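Local coordinates for protein myosin-2 (Saccharomyces cerevisiae, PDB 6IXO) that moves organelles and other cargo along actin cables as a class V myosin motor, gripping cargo receptors through its globular tail, the part described here, at residues Leu111-Val116 and Lys385-Asp390; Phe117-Ile122 and Leu143-Lys148. One frame throughout, in Å; residues are numbered along the deposited sequence.

Contact 1: Leu111-Val116 and Lys385-Asp390; sequences LYSFVV and KTRKFD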
loop_
_atom_site.group_PDB
_atom_site.type_symbol
_atom_site.label_atom_id
_atom_site.label_comp_id
_atom_site.label_asym_id
_atom_site.label_seq_id
_atom_site.Cartn_x
_atom_site.Cartn_y
_atom_site.Cartn_z
ATOM N N LEU A 111 -13.538 -2.814 10.731
ATOM C CA LEU A 111 -13.932 -4.053 11.405
ATOM C C LEU A 111 -13.045 -4.304 12.616
ATOM O O LEU A 111 -13.510 -4.659 13.699
ATOM C CB LEU A 111 -13.825 -5.235 10.452
ATOM C CG LEU A 111 -14.914 -5.335 9.387
ATOM C CD1 LEU A 111 -14.560 -6.384 8.301
ATOM C CD2 LEU A 111 -16.283 -5.665 10.075
ATOM N N TYR A 112 -11.745 -4.135 12.424
ATOM C CA TYR A 112 -10.813 -4.413 13.500
ATOM C C TYR A 112 -11.080 -3.440 14.623
ATOM O O TYR A 112 -11.142 -3.804 15.798
ATOM C CB TYR A 112 -9.352 -4.325 12.987
ATOM C CG TYR A 112 -8.340 -4.459 14.113
ATOM C CD1 TYR A 112 -8.082 -5.703 14.697
ATOM C CD2 TYR A 112 -7.679 -3.346 14.620
ATOM C CE1 TYR A 112 -7.188 -5.829 15.766
ATOM C CE2 TYR A 112 -6.752 -3.464 15.667
ATOM C CZ TYR A 112 -6.521 -4.709 16.246
ATOM O OH TYR A 112 -5.598 -4.835 17.274
ATOM N N SER A 113 -11.317 -2.190 14.250
ATOM C CA SER A 113 -11.561 -1.161 15.236
ATOM C C SER A 113 -12.844 -1.462 16.017
ATOM O O SER A 113 -12.937 -1.207 17.217
ATOM C CB SER A 113 -11.639 0.221 14.561
ATOM O OG SER A 113 -10.406 0.481 13.838
ATOM N N PHE A 114 -13.835 -1.999 15.324
ATOM C CA PHE A 114 -15.049 -2.380 16.029
ATOM C C PHE A 114 -14.779 -3.481 17.058
ATOM O O PHE A 114 -15.303 -3.450 18.157
ATOM C CB PHE A 114 -16.136 -2.865 15.073
ATOM C CG PHE A 114 -17.308 -3.448 15.823
ATOM C CD1 PHE A 114 -18.124 -2.620 16.549
ATOM C CD2 PHE A 114 -17.506 -4.819 15.886
ATOM C CE1 PHE A 114 -19.185 -3.138 17.321
ATOM C CE2 PHE A 114 -18.574 -5.346 16.655
ATOM C CZ PHE A 114 -19.392 -4.498 17.361
ATOM N N VAL A 115 -14.008 -4.493 16.662
ATOM C CA VAL A 115 -13.798 -5.639 17.536
ATOM C C VAL A 115 -13.018 -5.193 18.763
ATOM O O VAL A 115 -13.321 -5.600 19.882
ATOM C CB VAL A 115 -13.084 -6.787 16.784
ATOM C CG1 VAL A 115 -12.733 -7.931 17.718
ATOM C CG2 VAL A 115 -14.006 -7.286 15.667
ATOM N N VAL A 116 -12.041 -4.315 18.560
ATOM C CA VAL A 116 -11.293 -3.753 19.684
ATOM C C VAL A 116 -12.234 -3.023 20.607
ATOM O O VAL A 116 -12.166 -3.161 21.829
ATOM C CB VAL A 116 -10.175 -2.782 19.189
ATOM C CG1 VAL A 116 -9.620 -1.948 20.361
ATOM C CG2 VAL A 116 -9.099 -3.581 18.518
ATOM N N LYS A 385 -3.453 4.045 16.762
ATOM C CA LYS A 385 -4.612 3.847 17.628
ATOM C C LYS A 385 -5.800 3.555 16.762
ATOM O O LYS A 385 -5.931 4.132 15.683
ATOM C CB LYS A 385 -4.856 5.089 18.477
ATOM N N THR A 386 -6.664 2.652 17.201
ATOM C CA THR A 386 -7.818 2.298 16.385
ATOM C C THR A 386 -8.882 3.371 16.383
ATOM O O THR A 386 -8.890 4.286 17.226
ATOM C CB THR A 386 -8.458 0.963 16.833
ATOM O OG1 THR A 386 -8.867 1.037 18.208
ATOM C CG2 THR A 386 -7.464 -0.146 16.683
ATOM N N ARG A 387 -9.777 3.238 15.411
ATOM C CA ARG A 387 -10.902 4.146 15.240
ATOM C C ARG A 387 -11.851 4.084 16.465
ATOM O O ARG A 387 -12.485 3.053 16.727
ATOM C CB ARG A 387 -11.627 3.804 13.919
ATOM C CG ARG A 387 -10.659 3.739 12.686
ATOM C CD ARG A 387 -11.377 3.407 11.336
ATOM N NE ARG A 387 -10.516 3.788 10.200
ATOM C CZ ARG A 387 -10.701 3.467 8.913
ATOM N NH1 ARG A 387 -11.728 2.712 8.525
ATOM N NH2 ARG A 387 -9.821 3.898 7.998
ATOM N N LYS A 388 -11.904 5.158 17.239
ATOM C CA LYS A 388 -12.848 5.201 18.373
ATOM C C LYS A 388 -14.265 5.069 17.835
ATOM O O LYS A 388 -14.640 5.770 16.901
ATOM C CB LYS A 388 -12.696 6.485 19.190
ATOM C CG LYS A 388 -11.271 6.739 19.678
ATOM C CD LYS A 388 -10.713 5.577 20.515
ATOM C CE LYS A 388 -11.225 5.608 21.962
ATOM N NZ LYS A 388 -10.394 4.747 22.859
ATOM N N PHE A 389 -15.047 4.149 18.388
ATOM C CA PHE A 389 -16.331 3.845 17.777
ATOM C C PHE A 389 -17.486 4.613 18.369
ATOM O O PHE A 389 -17.813 4.475 19.547
ATOM C CB PHE A 389 -16.609 2.345 17.843
ATOM C CG PHE A 389 -16.502 1.687 16.518
ATOM C CD1 PHE A 389 -17.634 1.444 15.763
ATOM C CD2 PHE A 389 -15.252 1.395 15.975
ATOM C CE1 PHE A 389 -17.530 0.878 14.498
ATOM C CE2 PHE A 389 -15.136 0.833 14.715
ATOM C CZ PHE A 389 -16.277 0.569 13.976
ATOM N N ASP A 390 -18.094 5.446 17.537
ATOM C CA ASP A 390 -19.350 6.074 17.893
ATOM C C ASP A 390 -20.412 5.313 17.126
ATOM O O ASP A 390 -20.251 5.046 15.936
ATOM C CB ASP A 390 -19.359 7.570 17.558
HETATM O O HOH W 1 -11.584 1.030 18.421
#

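Contact 2: Phe117-Ile122 and Leu143-Lys148; sequences FALNSI and LVTELK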
loop_
_atom_site.group_PDB
_atom_site.type_symbol
_atom_site.label_atom_id
_atom_site.label_comp_id
_atom_site.label_asym_id
_atom_site.label_seq_id
_atom_site.Cartn_x
_atom_site.Cartn_y
_atom_site.Cartn_z
ATOM N N PHE A 117 -13.145 -2.259 20.010
ATOM C CA PHE A 117 -14.106 -1.521 20.802
ATOM C C PHE A 117 -15.005 -2.493 21.566
ATOM O O PHE A 117 -15.337 -2.262 22.745
ATOM C CB PHE A 117 -14.952 -0.605 19.910
ATOM C CG PHE A 117 -16.242 -0.173 20.546
ATOM C CD1 PHE A 117 -16.268 0.877 21.444
ATOM C CD2 PHE A 117 -17.428 -0.834 20.263
ATOM C CE1 PHE A 117 -17.439 1.278 22.033
ATOM C CE2 PHE A 117 -18.617 -0.439 20.861
ATOM C CZ PHE A 117 -18.621 0.620 21.749
ATOM N N ALA A 118 -15.407 -3.579 20.904
ATOM C CA ALA A 118 -16.392 -4.495 21.530
ATOM C C ALA A 118 -15.729 -5.255 22.670
ATOM O O ALA A 118 -16.320 -5.515 23.695
ATOM C CB ALA A 118 -16.938 -5.454 20.513
ATOM N N LEU A 119 -14.473 -5.628 22.466
ATOM C CA LEU A 119 -13.719 -6.344 23.487
ATOM C C LEU A 119 -13.559 -5.491 24.729
ATOM O O LEU A 119 -13.793 -5.949 25.864
ATOM C CB LEU A 119 -12.348 -6.764 22.924
ATOM C CG LEU A 119 -11.533 -7.680 23.836
ATOM C CD1 LEU A 119 -12.371 -8.865 24.340
ATOM C CD2 LEU A 119 -10.280 -8.156 23.083
ATOM N N ASN A 120 -13.181 -4.235 24.539
ATOM C CA ASN A 120 -13.050 -3.341 25.689
ATOM C C ASN A 120 -14.384 -3.112 26.365
ATOM O O ASN A 120 -14.460 -3.036 27.585
ATOM C CB ASN A 120 -12.442 -1.994 25.295
ATOM C CG ASN A 120 -12.397 -1.020 26.464
ATOM O OD1 ASN A 120 -11.510 -1.088 27.307
ATOM N ND2 ASN A 120 -13.371 -0.127 26.527
ATOM N N SER A 121 -15.451 -3.031 25.581
ATOM C CA SER A 121 -16.771 -2.840 26.161
ATOM C C SER A 121 -17.212 -4.049 26.988
ATOM O O SER A 121 -17.883 -3.909 28.028
ATOM C CB SER A 121 -17.813 -2.570 25.069
ATOM O OG SER A 121 -19.119 -2.565 25.653
ATOM N N ILE A 122 -16.854 -5.234 26.501
ATOM C CA ILE A 122 -17.181 -6.495 27.164
ATOM C C ILE A 122 -16.426 -6.628 28.487
ATOM O O ILE A 122 -17.000 -6.969 29.524
ATOM C CB ILE A 122 -16.852 -7.691 26.230
ATOM C CG1 ILE A 122 -17.933 -7.829 25.153
ATOM C CG2 ILE A 122 -16.745 -8.986 27.009
ATOM C CD1 ILE A 122 -17.473 -8.619 23.910
ATOM N N LEU A 143 -13.827 -15.921 22.483
ATOM C CA LEU A 143 -14.211 -15.781 21.081
ATOM C C LEU A 143 -13.878 -14.406 20.503
ATOM O O LEU A 143 -13.348 -14.292 19.397
ATOM C CB LEU A 143 -15.719 -16.046 20.934
ATOM C CG LEU A 143 -16.436 -15.576 19.659
ATOM C CD1 LEU A 143 -16.155 -16.489 18.492
ATOM C CD2 LEU A 143 -17.938 -15.467 19.886
ATOM N N VAL A 144 -14.214 -13.356 21.239
ATOM C CA VAL A 144 -13.999 -12.012 20.721
ATOM C C VAL A 144 -12.500 -11.726 20.691
ATOM O O VAL A 144 -12.000 -11.041 19.795
ATOM C CB VAL A 144 -14.737 -10.948 21.572
ATOM C CG1 VAL A 144 -14.466 -9.527 21.038
ATOM C CG2 VAL A 144 -16.221 -11.242 21.569
ATOM N N THR A 145 -11.780 -12.247 21.678
ATOM C CA THR A 145 -10.338 -12.057 21.691
ATOM C C THR A 145 -9.694 -12.704 20.463
ATOM O O THR A 145 -8.826 -12.109 19.847
ATOM C CB THR A 145 -9.729 -12.627 22.955
ATOM O OG1 THR A 145 -10.339 -11.991 24.081
ATOM C CG2 THR A 145 -8.213 -12.378 22.973
ATOM N N GLU A 146 -10.127 -13.912 20.107
ATOM C CA GLU A 146 -9.620 -14.594 18.909
ATOM C C GLU A 146 -10.014 -13.846 17.665
ATOM O O GLU A 146 -9.252 -13.797 16.679
ATOM C CB GLU A 146 -10.147 -16.026 18.811
ATOM C CG GLU A 146 -9.619 -16.954 19.873
ATOM C CD GLU A 146 -10.174 -18.359 19.727
ATOM O OE1 GLU A 146 -10.825 -18.631 18.688
ATOM O OE2 GLU A 146 -9.959 -19.182 20.649
ATOM N N LEU A 147 -11.197 -13.246 17.704
ATOM C CA LEU A 147 -11.661 -12.509 16.527
ATOM C C LEU A 147 -10.792 -11.255 16.314
ATOM O O LEU A 147 -10.412 -10.901 15.159
ATOM C CB LEU A 147 -13.144 -12.158 16.676
ATOM C CG LEU A 147 -13.621 -11.294 15.503
ATOM C CD1 LEU A 147 -13.455 -12.053 14.190
ATOM C CD2 LEU A 147 -15.080 -10.838 15.702
ATOM N N LYS A 148 -10.422 -10.610 17.422
ATOM C CA LYS A 148 -9.462 -9.486 17.334
ATOM C C LYS A 148 -8.150 -9.914 16.667
ATOM O O LYS A 148 -7.661 -9.254 15.707
ATOM C CB LYS A 148 -9.198 -8.917 18.737
ATOM C CG LYS A 148 -8.079 -7.886 18.820
ATOM C CD LYS A 148 -7.978 -7.320 20.244
ATOM C CE LYS A 148 -6.756 -6.433 20.448
ATOM N NZ LYS A 148 -5.461 -7.158 20.291
#

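Contact 1: Leu111-Val116 and Lys385-Asp390
Ser113 and Phe114, on one side of helix 97-124, meet Thr386, Arg387 and Phe389 of a non-helical segment that lies across this helix in the globular cargo-binding tail. The Phe114 ring turns its edge to the face of Phe389, the planes at 70° and the centroids 5.6 Å apart. Phe114 CB lies over that same ring, 4.0 Å from its centroid in a CH-pi contact, while Ser113 CB sits in the ring plane, at the edge, 3.6 Å from Phe389 CE2. Ile59 of helix 53-67 touches the side chains of both phenylalanines. Beside the rings the contact turns polar. Arg387 N gives a weak hydrogen bond (3.2 Å) to Ser113 OG, which is also bonded to Arg109 O one helical turn back. The extended Arg387 chain leads away to a salt bridge with Glu222, just before helix 223-247. From Thr386, CG2 meets Tyr112 CE2 at 3.5 Å, whereas OG1, between the backbone N and the carbonyl carbon (chi1 58°), donates to a water at 2.7 Å. The water donates in turn to Ser113 O at 2.9 Å and to Arg387 O at 2.8 Å, tying helix carbonyl to loop carbonyl.

Contact 2: Phe117-Ile122 and Leu143-Lys148
Between Leu119 and its partners Val144, Thr145 and Lys148 there is no ring, amide or other flat side-chain group, so the contact has no faces or edges to match; the nearby aromatics, Tyr137 and Tyr140 on Ile122 and Trp66 on Ala118, come from outside the two segments. Helices 97-124 and 134-180 run nearly antiparallel here, as a helical hairpin, their segment axes 9.8 Å apart at closest approach and 153° between directions. Leu119 is the wedge. Its chi1 of -172°, CG anti to the backbone N, carries the fork across, and chi2 of 49° sets the branches against different neighbours: CD1 rests 3.7 Å from Thr145 OG1, and CD2 comes to 3.7 Å from Lys148 CD, the two side chains crossing at about a right angle. Behind the fork, the Leu119 and Val144 side chains slide past each other in opposite directions, CB to CG1 at 4.0 Å. The other valine branch, CG2, meets Ile122 CD1 tip to tip at 3.7 Å. Thr145 OG1 offers the leucine only van der Waals contact, being hydrogen-bonded to Val141 O in its own helix. Lys148 likewise offers its CD methylene, and its ammonium end leads away. Dispersion and hydrophobic burial, rather than directed polar bonds, therefore join the two segments.

Helix 97-124 serves both contacts with successive turns, and the two centres lie about 10 Å apart. Each is partly buried, neither wholly core nor surface; contact 2 sits farther from the centre of the chain, about 27 Å against about 21 Å. Contact 1 brings in a loop from far along the sequence and relies on aromatic packing, a weak hydrogen bond and a bridging water, whereas contact 2 joins helices neighbouring in the chain through mostly aliphatic van der Waals contacts, without a directed polar bond between the segments. They also touch directly: Phe389 CB packs on Phe117 CG at 3.7 Å, and Val115 CG2 on Leu147 CD2 at 3.7 Å, so the loop and helix 134-180 both pack on the shared helix.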